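Local coordinates for L-ornithine 5-monooxygenase (Pseudomonas aeruginosa, PDB 3S5W), which uses FAD, NADPH and molecular oxygen to hydroxylate the side-chain nitrogen of L-ornithine, the first step in building hydroxamate siderophores such as pyoverdin, at residues 68-73 with 131-136. Numbering follows the deposited sequence.
Sequences GDYRWH and DYLRWV. With FAD (flavin-adenine dinucleotide), chain C.
The indole of Trp72 lies between Leu133 CD1 on one face and His73 CD2 on the opposite face, each set toward the rim, with FAD O4' at its edge; the Tyr70 ring meets Arg134 CG and FAD O3B at its edge, near the ring plane. This is a worked example of how a cofactor loop is held in a class B flavin-dependent monooxygenase, with separate nucleotide-binding sheets for FAD and NADPH: residues 68-73 follow strand 61-65 of the FAD-binding sheet, and helix 126-137 packs against this loop, with Leu133 on the face of the Trp72 indole away from the isoalloxazine. Leu133 CD1 makes a CH-pi contact 3.7 Å from the centroid of the five-membered ring and 24° off its normal. The anti first torsion (chi1 180°) carries the Trp72 indole toward the cofactor, and the ring's rotation about CB-CG points its N-H there, NE1 donating to FAD O4' over 2.8 Å. His73 NE2 also hydrogen-bonds FAD O4', at 3.2 Å, so two side chains grip a single ribityl hydroxyl. The imidazole has the FAD methyl C8M over its centre. Asn130 OD1, on the same helix, is hydrogen-bonded to Trp72 N.

Farther from the flavin, the contact becomes polar. The guanidinium of Arg134 lies nearly parallel to the Tyr70 ring but set off from its plane, and a bend at chi3 (49°) brings its NH1 to two acceptors near the guanidinium plane. One is Asp69 OD1, 3.1 Å from NH1 in a salt bridge whose carboxylate stands nearly perpendicular to the guanidinium and is approached from above its own plane. The other is the backbone carbonyl of Tyr70, where Arg134 NH1 donates to Tyr70 O across 2.7 Å.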
# COMPACT_ATOMS: atom_id res chain seq x y z
N GLY A 68 6.36 13.17 -8.50
CA GLY A 68 7.38 14.19 -8.78
C GLY A 68 8.23 14.46 -7.55
O GLY A 68 9.43 14.72 -7.64
N ASP A 69 7.58 14.38 -6.39
CA ASP A 69 8.22 14.59 -5.11
C ASP A 69 7.71 13.43 -4.24
O ASP A 69 6.54 13.42 -3.88
CB ASP A 69 7.75 15.92 -4.52
CG ASP A 69 8.41 16.24 -3.20
OD1 ASP A 69 9.51 15.71 -2.91
OD2 ASP A 69 7.83 17.03 -2.44
N TYR A 70 8.58 12.45 -3.98
CA TYR A 70 8.14 11.18 -3.36
C TYR A 70 7.61 11.33 -1.92
O TYR A 70 8.27 11.90 -1.05
CB TYR A 70 9.27 10.13 -3.37
CG TYR A 70 8.80 8.87 -2.66
CD1 TYR A 70 9.10 8.65 -1.31
CD2 TYR A 70 7.96 7.95 -3.31
CE1 TYR A 70 8.63 7.53 -0.64
CE2 TYR A 70 7.50 6.80 -2.65
CZ TYR A 70 7.82 6.62 -1.31
OH TYR A 70 7.33 5.51 -0.67
N ARG A 71 6.41 10.81 -1.70
CA ARG A 71 5.88 10.63 -0.34
C ARG A 71 5.27 9.23 -0.24
O ARG A 71 4.77 8.68 -1.23
CB ARG A 71 4.83 11.69 0.00
CG ARG A 71 5.37 13.14 0.07
CD ARG A 71 4.31 14.10 0.62
NE ARG A 71 3.20 14.24 -0.32
CZ ARG A 71 1.95 14.57 0.02
NH1 ARG A 71 1.62 14.80 1.28
NH2 ARG A 71 1.02 14.66 -0.91
N TRP A 72 5.36 8.65 0.95
CA TRP A 72 4.82 7.31 1.21
C TRP A 72 3.35 7.49 1.60
O TRP A 72 3.06 7.86 2.74
CB TRP A 72 5.64 6.66 2.33
CG TRP A 72 5.19 5.25 2.72
CD1 TRP A 72 5.02 4.17 1.90
CD2 TRP A 72 4.90 4.79 4.06
NE1 TRP A 72 4.61 3.07 2.64
CE2 TRP A 72 4.53 3.42 3.96
CE3 TRP A 72 4.90 5.41 5.32
CZ2 TRP A 72 4.18 2.66 5.08
CZ3 TRP A 72 4.52 4.66 6.44
CH2 TRP A 72 4.19 3.30 6.31
N HIS A 73 2.44 7.28 0.64
CA HIS A 73 0.99 7.51 0.81
C HIS A 73 0.73 8.87 1.42
O HIS A 73 0.07 9.00 2.48
CB HIS A 73 0.34 6.38 1.66
CG HIS A 73 0.76 5.02 1.21
ND1 HIS A 73 0.40 4.51 -0.01
CD2 HIS A 73 1.55 4.09 1.79
CE1 HIS A 73 0.95 3.32 -0.17
NE2 HIS A 73 1.66 3.04 0.91
N ASP A 131 9.65 10.22 6.25
CA ASP A 131 10.94 10.93 6.24
C ASP A 131 12.11 9.93 6.14
O ASP A 131 13.07 10.18 5.41
CB ASP A 131 11.08 11.78 7.51
CG ASP A 131 12.22 12.75 7.41
OD1 ASP A 131 12.06 13.72 6.67
OD2 ASP A 131 13.27 12.53 8.05
N TYR A 132 12.00 8.80 6.84
CA TYR A 132 12.99 7.72 6.78
C TYR A 132 13.11 7.16 5.34
O TYR A 132 14.21 6.97 4.83
CB TYR A 132 12.60 6.60 7.76
CG TYR A 132 13.23 5.26 7.48
CD1 TYR A 132 14.60 5.05 7.65
CD2 TYR A 132 12.43 4.16 7.10
CE1 TYR A 132 15.16 3.81 7.43
CE2 TYR A 132 13.01 2.90 6.84
CZ TYR A 132 14.37 2.76 7.02
OH TYR A 132 14.95 1.57 6.78
N LEU A 133 11.98 6.88 4.72
CA LEU A 133 11.99 6.34 3.36
C LEU A 133 12.62 7.33 2.37
O LEU A 133 13.41 6.92 1.51
CB LEU A 133 10.56 6.01 2.93
CG LEU A 133 9.98 4.80 3.66
CD1 LEU A 133 8.52 4.67 3.29
CD2 LEU A 133 10.73 3.47 3.33
N ARG A 134 12.26 8.60 2.50
CA ARG A 134 12.83 9.66 1.63
C ARG A 134 14.33 9.75 1.86
O ARG A 134 15.11 9.88 0.92
CB ARG A 134 12.16 10.99 1.93
CG ARG A 134 10.74 11.04 1.37
CD ARG A 134 9.95 12.25 1.83
NE ARG A 134 10.69 13.49 1.66
CZ ARG A 134 10.69 14.24 0.56
NH1 ARG A 134 9.97 13.89 -0.50
NH2 ARG A 134 11.43 15.34 0.52
N TRP A 135 14.75 9.66 3.13
CA TRP A 135 16.17 9.72 3.44
C TRP A 135 16.92 8.54 2.82
O TRP A 135 17.96 8.74 2.20
CB TRP A 135 16.39 9.80 4.95
CG TRP A 135 17.85 9.75 5.35
CD1 TRP A 135 18.76 10.78 5.32
CD2 TRP A 135 18.56 8.60 5.83
NE1 TRP A 135 19.98 10.34 5.76
CE2 TRP A 135 19.90 9.01 6.08
CE3 TRP A 135 18.20 7.26 6.08
CZ2 TRP A 135 20.88 8.13 6.57
CZ3 TRP A 135 19.17 6.38 6.56
CH2 TRP A 135 20.49 6.82 6.81
N VAL A 136 16.39 7.32 2.95
CA VAL A 136 17.03 6.16 2.36
C VAL A 136 17.10 6.33 0.82
O VAL A 136 18.16 6.11 0.24
CB VAL A 136 16.33 4.84 2.71
CG1 VAL A 136 16.94 3.65 1.93
CG2 VAL A 136 16.48 4.54 4.23
PA FAD C . 3.91 1.48 -2.70
O1A FAD C . 2.46 1.63 -2.93
O2A FAD C . 4.43 2.05 -1.37
O5B FAD C . 4.73 2.22 -3.90
C5B FAD C . 4.31 2.04 -5.23
C4B FAD C . 4.98 3.16 -6.00
O4B FAD C . 4.71 2.96 -7.36
C3B FAD C . 4.38 4.51 -5.63
O3B FAD C . 5.39 5.38 -5.15
C2B FAD C . 3.75 5.02 -6.93
O2B FAD C . 4.01 6.41 -7.15
C1B FAD C . 4.49 4.22 -7.97
N9A FAD C . 3.74 3.92 -9.18
C8A FAD C . 2.48 3.34 -9.30
N7A FAD C . 2.22 3.17 -10.63
C5A FAD C . 3.31 3.60 -11.33
C6A FAD C . 3.58 3.66 -12.69
N6A FAD C . 2.80 3.01 -13.57
N1A FAD C . 4.80 4.19 -13.10
C2A FAD C . 5.75 4.63 -12.20
N3A FAD C . 5.48 4.57 -10.84
C4A FAD C . 4.27 4.07 -10.42
N1 FAD C . 2.39 -1.58 5.68
C2 FAD C . 3.01 -1.85 6.89
O2 FAD C . 3.74 -2.83 7.00
N3 FAD C . 2.83 -1.03 7.98
C4 FAD C . 2.03 0.09 7.90
O4 FAD C . 1.93 0.83 8.90
C4X FAD C . 1.38 0.37 6.68
N5 FAD C . 0.56 1.48 6.58
C5X FAD C . -0.09 1.74 5.38
C6 FAD C . -0.92 2.87 5.29
C7 FAD C . -1.59 3.16 4.11
C7M FAD C . -2.47 4.38 4.08
C8 FAD C . -1.44 2.31 3.02
C8M FAD C . -2.13 2.57 1.71
C9 FAD C . -0.62 1.19 3.10
C9A FAD C . 0.08 0.90 4.27
N10 FAD C . 0.92 -0.22 4.38
C10 FAD C . 1.54 -0.49 5.59
C1' FAD C . 1.09 -1.19 3.25
C2' FAD C . 1.95 -0.66 2.08
O2' FAD C . 1.47 -1.39 0.95
C3' FAD C . 3.42 -0.98 2.34
O3' FAD C . 3.89 -0.41 3.57
C4' FAD C . 4.33 -0.44 1.21
O4' FAD C . 4.00 0.93 0.96
C5' FAD C . 4.33 -1.28 -0.09
O5' FAD C . 5.45 -0.87 -0.85
P FAD C . 5.49 -0.94 -2.47
O1P FAD C . 6.78 -0.25 -2.86
O2P FAD C . 5.31 -2.38 -2.85
O3P FAD C . 4.23 -0.07 -2.91